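Local coordinates for protein oxidoreductase (Listeria innocua, PDB 3E18) that binds NAD and is probably an NAD-dependent oxidoreductase of the GFO/IDH/MocA family, its substrate unknown, at residues W163-L175 against L200-F212. Sequence-based numbering, arbitrary orientation.
Sequences WRHLKAHGGGMVL and LSFALGDEVDDGF. With NAD (nicotinamide-adenine-dinucleotide), chain E.
Gly172 and Asp209 bring the two backbones closest, CA atoms 4.8 Å apart, tying the NAD-binding loop before helix 173-188 to the hairpin connection of antiparallel strands 193-201 and 211-218 in the GFO/IDH/MocA C-terminal domain. Asp209 OD2 takes the amide of Val174 (N to OD2 2.9 Å) on its syn lone pair and, weakly, that of Met173, whose N also reaches Asp209 O (3.1 Å). The amides at the helix start would probably favour its charged form. A water joins OD1 to Gly171 O and Leu175 N. Val208 pushes into the bend of 164-172, CG2 against the carbonyl oxygens of Arg164 and His165. His165 ND1 gives Asp206 OD1, in the ring plane at its edge, a weak, nearly straight bond (3.4 Å, 174°), ring and carboxylate planes 79° apart. Glu207 swings OE2 to the amide of Lys167 (N to OE2 3.0 Å), while Lys167, bent at chi4, brings NZ to Glu207 O in a weak bond. Val174 CG2 makes an off-centre, oblique CH-pi contact with the Phe212 ring, 4.1 Å from the centroid, and touches Leu200 CD2. Farther from the interface, Trp163 NE1 and Arg164 NH2 hydrogen-bond to the NAD pyrophosphate, Trp163 CZ2 lying over the centre of one guanidinium face. Helix 325-344 packs on Val174 and Leu200, strand 223-229 on Met173 and Phe212, and the second subunit meets the turn at Ala203 and Leu204.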
ATOM      1  N   TRP A 163     -12.548  27.377   2.066  1.00 37.87           N
ATOM      2  CA  TRP A 163     -13.368  26.641   3.039  1.00 33.94           C
ATOM      3  C   TRP A 163     -13.006  25.160   3.213  1.00 30.73           C
ATOM      4  O   TRP A 163     -13.362  24.538   4.216  1.00 34.86           O
ATOM      5  CB  TRP A 163     -14.848  26.784   2.673  1.00 34.80           C
ATOM      6  CG  TRP A 163     -15.205  26.230   1.310  1.00 37.40           C
ATOM      7  CD1 TRP A 163     -15.260  26.919   0.125  1.00 35.05           C
ATOM      8  CD2 TRP A 163     -15.551  24.872   1.001  1.00 30.84           C
ATOM      9  NE1 TRP A 163     -15.620  26.072  -0.897  1.00 37.72           N
ATOM     10  CE2 TRP A 163     -15.811  24.812  -0.386  1.00 29.80           C
ATOM     11  CE3 TRP A 163     -15.676  23.701   1.766  1.00 36.78           C
ATOM     12  CZ2 TRP A 163     -16.189  23.629  -1.024  1.00 36.08           C
ATOM     13  CZ3 TRP A 163     -16.044  22.524   1.130  1.00 32.76           C
ATOM     14  CH2 TRP A 163     -16.297  22.495  -0.250  1.00 31.65           C
ATOM     15  N   ARG A 164     -12.325  24.598   2.215  1.00 32.43           N
ATOM     16  CA  ARG A 164     -11.810  23.228   2.265  1.00 32.03           C
ATOM     17  C   ARG A 164     -10.711  22.985   3.307  1.00 34.99           C
ATOM     18  O   ARG A 164     -10.376  21.832   3.591  1.00 33.39           O
ATOM     19  CB  ARG A 164     -11.299  22.811   0.889  1.00 30.96           C
ATOM     20  CG  ARG A 164     -12.379  22.286  -0.038  1.00 33.53           C
ATOM     21  CD  ARG A 164     -11.764  21.858  -1.361  1.00 40.03           C
ATOM     22  NE  ARG A 164     -12.760  21.649  -2.410  1.00 43.64           N
ATOM     23  CZ  ARG A 164     -13.262  22.621  -3.172  1.00 44.54           C
ATOM     24  NH1 ARG A 164     -12.884  23.883  -3.006  1.00 37.64           N
ATOM     25  NH2 ARG A 164     -14.158  22.327  -4.098  1.00 42.73           N
ATOM     26  N   HIS A 165     -10.146  24.058   3.866  1.00 36.61           N
ATOM     27  CA  HIS A 165      -9.164  23.937   4.953  1.00 36.38           C
ATOM     28  C   HIS A 165      -9.799  23.763   6.332  1.00 37.16           C
ATOM     29  O   HIS A 165      -9.084  23.535   7.315  1.00 39.65           O
ATOM     30  CB  HIS A 165      -8.243  25.162   4.998  1.00 38.10           C
ATOM     31  CG  HIS A 165      -7.305  25.266   3.837  1.00 45.86           C
ATOM     32  ND1 HIS A 165      -5.951  25.027   3.945  1.00 51.12           N
ATOM     33  CD2 HIS A 165      -7.526  25.594   2.542  1.00 49.94           C
ATOM     34  CE1 HIS A 165      -5.377  25.201   2.768  1.00 49.08           C
ATOM     35  NE2 HIS A 165      -6.312  25.545   1.899  1.00 55.63           N
ATOM     36  N   LEU A 166     -11.129  23.874   6.412  1.00 34.74           N
ATOM     37  CA  LEU A 166     -11.819  23.988   7.699  1.00 34.51           C
ATOM     38  C   LEU A 166     -12.762  22.831   7.976  1.00 31.26           C
ATOM     39  O   LEU A 166     -13.524  22.426   7.092  1.00 32.89           O
ATOM     40  CB  LEU A 166     -12.590  25.309   7.761  1.00 38.11           C
ATOM     41  CG  LEU A 166     -11.699  26.553   7.670  1.00 42.28           C
ATOM     42  CD1 LEU A 166     -12.483  27.769   7.221  1.00 43.68           C
ATOM     43  CD2 LEU A 166     -10.998  26.801   9.002  1.00 47.25           C
ATOM     44  N   LYS A 167     -12.718  22.317   9.206  1.00 29.92           N
ATOM     45  CA  LYS A 167     -13.601  21.219   9.639  1.00 34.04           C
ATOM     46  C   LYS A 167     -15.081  21.589   9.588  1.00 37.19           C
ATOM     47  O   LYS A 167     -15.938  20.725   9.333  1.00 34.44           O
ATOM     48  CB  LYS A 167     -13.274  20.783  11.071  1.00 37.30           C
ATOM     49  CG  LYS A 167     -12.159  19.772  11.206  1.00 52.06           C
ATOM     50  CD  LYS A 167     -12.322  18.951  12.491  1.00 63.37           C
ATOM     51  CE  LYS A 167     -11.127  18.021  12.737  1.00 69.61           C
ATOM     52  NZ  LYS A 167     -10.829  17.094  11.592  1.00 70.84           N
ATOM     53  N   ALA A 168     -15.367  22.867   9.848  1.00 37.47           N
ATOM     54  CA  ALA A 168     -16.735  23.390   9.929  1.00 38.30           C
ATOM     55  C   ALA A 168     -17.486  23.213   8.618  1.00 38.59           C
ATOM     56  O   ALA A 168     -18.683  22.936   8.620  1.00 39.56           O
ATOM     57  CB  ALA A 168     -16.719  24.870  10.317  1.00 39.92           C
ATOM     58  N   HIS A 169     -16.760  23.363   7.512  1.00 34.92           N
ATOM     59  CA  HIS A 169     -17.330  23.318   6.174  1.00 34.74           C
ATOM     60  C   HIS A 169     -17.103  21.984   5.472  1.00 34.20           C
ATOM     61  O   HIS A 169     -17.276  21.890   4.254  1.00 32.76           O
ATOM     62  CB  HIS A 169     -16.742  24.459   5.339  1.00 34.91           C
ATOM     63  CG  HIS A 169     -16.970  25.807   5.939  1.00 39.99           C
ATOM     64  ND1 HIS A 169     -18.206  26.415   5.945  1.00 41.52           N
ATOM     65  CD2 HIS A 169     -16.130  26.654   6.577  1.00 41.13           C
ATOM     66  CE1 HIS A 169     -18.115  27.588   6.546  1.00 44.14           C
ATOM     67  NE2 HIS A 169     -16.866  27.757   6.941  1.00 46.00           N
ATOM     68  N   GLY A 170     -16.715  20.963   6.239  1.00 34.08           N
ATOM     69  CA  GLY A 170     -16.515  19.610   5.703  1.00 32.03           C
ATOM     70  C   GLY A 170     -15.342  19.544   4.743  1.00 31.25           C
ATOM     71  O   GLY A 170     -15.439  18.951   3.662  1.00 34.87           O
ATOM     72  N   GLY A 171     -14.247  20.186   5.137  1.00 30.76           N
ATOM     73  CA  GLY A 171     -13.022  20.229   4.361  1.00 28.34           C
ATOM     74  C   GLY A 171     -12.157  18.991   4.470  1.00 32.53           C
ATOM     75  O   GLY A 171     -12.540  17.991   5.101  1.00 25.43           O
ATOM     76  N   GLY A 172     -10.977  19.054   3.861  1.00 26.34           N
ATOM     77  CA  GLY A 172     -10.084  17.894   3.834  1.00 30.07           C
ATOM     78  C   GLY A 172     -10.243  16.960   2.645  1.00 30.09           C
ATOM     79  O   GLY A 172     -11.249  17.010   1.938  1.00 28.10           O
ATOM     80  N   MET A 173      -9.255  16.087   2.444  1.00 30.14           N
ATOM     81  CA  MET A 173      -9.197  15.233   1.256  1.00 25.72           C
ATOM     82  C   MET A 173     -10.097  13.994   1.269  1.00 28.88           C
ATOM     83  O   MET A 173     -10.504  13.525   0.197  1.00 30.28           O
ATOM     84  CB  MET A 173      -7.749  14.862   0.903  1.00 24.47           C
ATOM     85  CG  MET A 173      -6.946  15.993   0.243  1.00 28.54           C
ATOM     86  SD  MET A 173      -7.647  16.724  -1.288  1.00 33.39           S
ATOM     87  CE  MET A 173      -8.042  18.326  -0.652  1.00 28.03           C
ATOM     88  N   VAL A 174     -10.390  13.448   2.450  1.00 25.15           N
ATOM     89  CA  VAL A 174     -11.352  12.335   2.530  1.00 26.15           C
ATOM     90  C   VAL A 174     -12.692  12.793   1.918  1.00 28.55           C
ATOM     91  O   VAL A 174     -13.277  12.127   1.067  1.00 26.18           O
ATOM     92  CB  VAL A 174     -11.555  11.848   3.979  1.00 29.45           C
ATOM     93  CG1 VAL A 174     -12.642  10.786   4.048  1.00 21.34           C
ATOM     94  CG2 VAL A 174     -10.254  11.279   4.561  1.00 26.13           C
ATOM     95  N   LEU A 175     -13.140  13.972   2.329  1.00 31.15           N
ATOM     96  CA  LEU A 175     -14.414  14.520   1.883  1.00 30.89           C
ATOM     97  C   LEU A 175     -14.370  15.109   0.463  1.00 34.53           C
ATOM     98  O   LEU A 175     -15.391  15.242  -0.196  1.00 38.73           O
ATOM     99  CB  LEU A 175     -14.916  15.539   2.921  1.00 25.06           C
ATOM    100  CG  LEU A 175     -15.400  14.881   4.218  1.00 25.56           C
ATOM    101  CD1 LEU A 175     -15.715  15.924   5.292  1.00 31.77           C
ATOM    102  CD2 LEU A 175     -16.614  14.028   3.943  1.00 29.35           C
ATOM    103  N   LEU A 200      -4.702   9.172   8.374  1.00 25.30           N
ATOM    104  CA  LEU A 200      -4.839  10.465   7.715  1.00 23.11           C
ATOM    105  C   LEU A 200      -3.512  11.203   7.718  1.00 26.47           C
ATOM    106  O   LEU A 200      -2.691  11.030   8.617  1.00 28.86           O
ATOM    107  CB  LEU A 200      -5.892  11.327   8.425  1.00 25.50           C
ATOM    108  CG  LEU A 200      -7.304  10.791   8.661  1.00 36.03           C
ATOM    109  CD1 LEU A 200      -8.141  11.770   9.495  1.00 36.35           C
ATOM    110  CD2 LEU A 200      -7.995  10.476   7.357  1.00 27.69           C
ATOM    111  N   SER A 201      -3.313  12.055   6.726  1.00 25.55           N
ATOM    112  CA  SER A 201      -2.122  12.886   6.698  1.00 25.86           C
ATOM    113  C   SER A 201      -2.432  14.298   7.176  1.00 32.50           C
ATOM    114  O   SER A 201      -3.387  14.912   6.714  1.00 31.49           O
ATOM    115  CB  SER A 201      -1.546  12.938   5.287  1.00 25.31           C
ATOM    116  OG  SER A 201      -0.513  13.907   5.221  1.00 35.37           O
ATOM    117  N   PHE A 202      -1.618  14.802   8.102  1.00 31.08           N
ATOM    118  CA  PHE A 202      -1.697  16.189   8.538  1.00 32.79           C
ATOM    119  C   PHE A 202      -0.333  16.831   8.398  1.00 33.30           C
ATOM    120  O   PHE A 202       0.084  17.626   9.247  1.00 40.76           O
ATOM    121  CB  PHE A 202      -2.165  16.271   9.985  1.00 32.31           C
ATOM    122  CG  PHE A 202      -3.579  15.840  10.185  1.00 31.63           C
ATOM    123  CD1 PHE A 202      -4.627  16.725   9.960  1.00 26.90           C
ATOM    124  CD2 PHE A 202      -3.869  14.552  10.631  1.00 30.72           C
ATOM    125  CE1 PHE A 202      -5.939  16.332  10.154  1.00 33.57           C
ATOM    126  CE2 PHE A 202      -5.180  14.153  10.826  1.00 32.45           C
ATOM    127  CZ  PHE A 202      -6.220  15.048  10.584  1.00 32.19           C
ATOM    128  N   ALA A 203       0.349  16.491   7.309  1.00 31.74           N
ATOM    129  CA  ALA A 203       1.712  16.928   7.054  1.00 33.70           C
ATOM    130  C   ALA A 203       1.781  18.413   6.705  1.00 36.69           C
ATOM    131  O   ALA A 203       2.833  19.045   6.848  1.00 41.59           O
ATOM    132  CB  ALA A 203       2.320  16.099   5.948  1.00 33.09           C
ATOM    133  N   LEU A 204       0.665  18.968   6.245  1.00 38.42           N
ATOM    134  CA  LEU A 204       0.605  20.397   5.956  1.00 38.71           C
ATOM    135  C   LEU A 204       0.286  21.240   7.193  1.00 41.08           C
ATOM    136  O   LEU A 204       0.486  22.458   7.192  1.00 43.60           O
ATOM    137  CB  LEU A 204      -0.374  20.684   4.817  1.00 38.74           C
ATOM    138  CG  LEU A 204       0.095  20.213   3.437  1.00 40.75           C
ATOM    139  CD1 LEU A 204      -0.870  20.647   2.367  1.00 43.47           C
ATOM    140  CD2 LEU A 204       1.498  20.705   3.115  1.00 45.35           C
ATOM    141  N   GLY A 205      -0.202  20.586   8.242  1.00 40.28           N
ATOM    142  CA  GLY A 205      -0.462  21.256   9.515  1.00 43.88           C
ATOM    143  C   GLY A 205      -1.828  21.906   9.644  1.00 45.99           C
ATOM    144  O   GLY A 205      -2.051  22.691  10.565  1.00 44.07           O
ATOM    145  N   ASP A 206      -2.744  21.568   8.736  1.00 44.99           N
ATOM    146  CA  ASP A 206      -4.118  22.070   8.786  1.00 44.24           C
ATOM    147  C   ASP A 206      -4.952  21.307   9.796  1.00 40.81           C
ATOM    148  O   ASP A 206      -4.543  20.243  10.274  1.00 41.32           O
ATOM    149  CB  ASP A 206      -4.778  21.988   7.406  1.00 44.86           C
ATOM    150  CG  ASP A 206      -4.353  23.110   6.494  1.00 57.36           C
ATOM    151  OD1 ASP A 206      -4.485  24.289   6.889  1.00 60.34           O
ATOM    152  OD2 ASP A 206      -3.888  22.813   5.374  1.00 67.56           O
ATOM    153  N   GLU A 207      -6.129  21.844  10.115  1.00 37.24           N
ATOM    154  CA  GLU A 207      -7.057  21.171  11.040  1.00 39.93           C
ATOM    155  C   GLU A 207      -7.790  20.009  10.366  1.00 33.43           C
ATOM    156  O   GLU A 207      -8.364  19.137  11.042  1.00 38.50           O
ATOM    157  CB  GLU A 207      -8.048  22.174  11.659  1.00 43.30           C
ATOM    158  CG  GLU A 207      -8.936  22.901  10.647  1.00 47.57           C
ATOM    159  CD  GLU A 207      -9.894  23.888  11.296  1.00 51.69           C
ATOM    160  OE1 GLU A 207      -9.433  24.973  11.728  1.00 53.55           O
ATOM    161  OE2 GLU A 207     -11.106  23.585  11.356  1.00 48.46           O
ATOM    162  N   VAL A 208      -7.749  19.995   9.036  1.00 33.78           N
ATOM    163  CA  VAL A 208      -8.284  18.894   8.226  1.00 32.32           C
ATOM    164  C   VAL A 208      -7.164  18.112   7.536  1.00 32.64           C
ATOM    165  O   VAL A 208      -6.055  18.617   7.360  1.00 33.21           O
ATOM    166  CB  VAL A 208      -9.266  19.392   7.139  1.00 32.11           C
ATOM    167  CG1 VAL A 208     -10.464  20.084   7.780  1.00 34.43           C
ATOM    168  CG2 VAL A 208      -8.568  20.328   6.140  1.00 27.62           C
ATOM    169  N   ASP A 209      -7.482  16.878   7.152  1.00 30.73           N
ATOM    170  CA  ASP A 209      -6.540  15.982   6.481  1.00 32.56           C
ATOM    171  C   ASP A 209      -6.148  16.469   5.090  1.00 29.98           C
ATOM    172  O   ASP A 209      -6.995  16.941   4.329  1.00 34.37           O
ATOM    173  CB  ASP A 209      -7.138  14.578   6.393  1.00 31.36           C
ATOM    174  CG  ASP A 209      -8.373  14.515   5.500  1.00 35.77           C
ATOM    175  OD1 ASP A 209      -9.472  14.909   5.947  1.00 32.61           O
ATOM    176  OD2 ASP A 209      -8.243  14.056   4.347  1.00 38.74           O
ATOM    177  N   ASP A 210      -4.862  16.364   4.762  1.00 28.45           N
ATOM    178  CA  ASP A 210      -4.386  16.760   3.437  1.00 32.63           C
ATOM    179  C   ASP A 210      -4.179  15.515   2.577  1.00 30.09           C
ATOM    180  O   ASP A 210      -3.702  15.570   1.440  1.00 24.85           O
ATOM    181  CB  ASP A 210      -3.123  17.626   3.533  1.00 31.22           C
ATOM    182  CG  ASP A 210      -1.983  16.941   4.281  1.00 39.90           C
ATOM    183  OD1 ASP A 210      -1.488  15.907   3.794  1.00 38.58           O
ATOM    184  OD2 ASP A 210      -1.559  17.458   5.341  1.00 39.61           O
ATOM    185  N   GLY A 211      -4.530  14.368   3.146  1.00 27.58           N
ATOM    186  CA  GLY A 211      -4.423  13.139   2.422  1.00 23.44           C
ATOM    187  C   GLY A 211      -4.803  12.003   3.345  1.00 27.54           C
ATOM    188  O   GLY A 211      -4.939  12.191   4.542  1.00 26.16           O
ATOM    189  N   PHE A 212      -4.920  10.818   2.779  1.00 22.18           N
ATOM    190  CA  PHE A 212      -5.232   9.624   3.567  1.00 23.59           C
ATOM    191  C   PHE A 212      -4.845   8.370   2.824  1.00 26.41           C
ATOM    192  O   PHE A 212      -4.537   8.411   1.628  1.00 27.95           O
ATOM    193  CB  PHE A 212      -6.720   9.585   3.918  1.00 20.66           C
ATOM    194  CG  PHE A 212      -7.623   9.335   2.745  1.00 26.45           C
ATOM    195  CD1 PHE A 212      -8.123   8.062   2.505  1.00 33.55           C
ATOM    196  CD2 PHE A 212      -7.983  10.370   1.882  1.00 28.80           C
ATOM    197  CE1 PHE A 212      -8.948   7.811   1.418  1.00 33.99           C
ATOM    198  CE2 PHE A 212      -8.820  10.120   0.798  1.00 30.69           C
ATOM    199  CZ  PHE A 212      -9.298   8.836   0.573  1.00 31.67           C
TER
HETATM  200  PA  NAD E 360     -16.637  27.565  -4.145  1.00 38.54           P
HETATM  201  O1A NAD E 360     -15.804  27.830  -5.340  1.00 43.57           O
HETATM  202  O2A NAD E 360     -16.113  28.157  -2.901  1.00 41.27           O
HETATM  203  O5B NAD E 360     -18.144  28.051  -4.409  1.00 42.35           O
HETATM  204  C5B NAD E 360     -19.195  27.888  -3.483  1.00 43.64           C
HETATM  205  C4B NAD E 360     -20.198  29.008  -3.739  1.00 38.53           C
HETATM  206  O4B NAD E 360     -21.352  28.847  -2.936  1.00 40.14           O
HETATM  207  C3B NAD E 360     -19.599  30.369  -3.395  1.00 43.75           C
HETATM  208  O3B NAD E 360     -19.748  31.228  -4.501  1.00 36.76           O
HETATM  209  C2B NAD E 360     -20.426  30.846  -2.219  1.00 43.33           C
HETATM  210  O2B NAD E 360     -20.597  32.244  -2.203  1.00 42.25           O
HETATM  211  C1B NAD E 360     -21.735  30.104  -2.420  1.00 41.81           C
HETATM  212  N9A NAD E 360     -22.503  29.920  -1.179  1.00 43.32           N
HETATM  213  C8A NAD E 360     -22.017  29.673   0.083  1.00 40.11           C
HETATM  214  N7A NAD E 360     -23.066  29.556   0.932  1.00 42.23           N
HETATM  215  C5A NAD E 360     -24.208  29.731   0.225  1.00 46.39           C
HETATM  216  C6A NAD E 360     -25.549  29.728   0.593  1.00 43.49           C
HETATM  217  N6A NAD E 360     -25.890  29.341   1.821  1.00 39.35           N
HETATM  218  N1A NAD E 360     -26.520  29.945  -0.374  1.00 39.31           N
HETATM  219  C2A NAD E 360     -26.167  30.170  -1.690  1.00 39.51           C
HETATM  220  N3A NAD E 360     -24.834  30.175  -2.045  1.00 44.80           N
HETATM  221  C4A NAD E 360     -23.870  29.962  -1.103  1.00 44.44           C
HETATM  222  O3  NAD E 360     -16.793  25.963  -3.961  1.00 30.37           O
HETATM  223  PN  NAD E 360     -16.666  24.893  -5.136  1.00 33.66           P
HETATM  224  O1N NAD E 360     -15.250  24.457  -5.264  1.00 36.74           O
HETATM  225  O2N NAD E 360     -17.426  25.330  -6.329  1.00 33.42           O
HETATM  226  O5D NAD E 360     -17.450  23.616  -4.479  1.00 29.86           O
HETATM  227  C5D NAD E 360     -18.808  23.663  -4.098  1.00 29.54           C
HETATM  228  C4D NAD E 360     -19.361  22.226  -3.969  1.00 29.44           C
HETATM  229  O4D NAD E 360     -19.060  21.489  -5.141  1.00 35.70           O
HETATM  230  C3D NAD E 360     -18.740  21.443  -2.825  1.00 30.00           C
HETATM  231  O3D NAD E 360     -19.707  20.551  -2.291  1.00 28.42           O
HETATM  232  C2D NAD E 360     -17.649  20.612  -3.467  1.00 33.81           C
HETATM  233  O2D NAD E 360     -17.478  19.403  -2.764  1.00 37.40           O
HETATM  234  C1D NAD E 360     -18.231  20.365  -4.852  1.00 37.48           C
HETATM  235  N1N NAD E 360     -17.242  20.118  -5.934  1.00 38.11           N
HETATM  236  C2N NAD E 360     -17.390  18.962  -6.647  1.00 40.47           C
HETATM  237  C3N NAD E 360     -16.530  18.626  -7.687  1.00 42.63           C
HETATM  238  C7N NAD E 360     -16.889  17.470  -8.570  1.00 36.73           C
HETATM  239  O7N NAD E 360     -15.940  16.993  -9.486  1.00 44.48           O
HETATM  240  N7N NAD E 360     -18.101  16.913  -8.489  1.00 33.66           N
HETATM  241  C4N NAD E 360     -15.503  19.514  -8.038  1.00 36.56           C
HETATM  242  C5N NAD E 360     -15.360  20.705  -7.321  1.00 34.24           C
HETATM  243  C6N NAD E 360     -16.242  21.001  -6.275  1.00 38.87           C
HETATM  244  O   HOH W   1      -6.566  24.618   8.989  1.00 64.95           O
HETATM  245  O   HOH W   2     -13.600  24.814  11.454  1.00 39.00           O
HETATM  246  O   HOH W   3     -11.842  15.232   4.727  1.00 32.08           O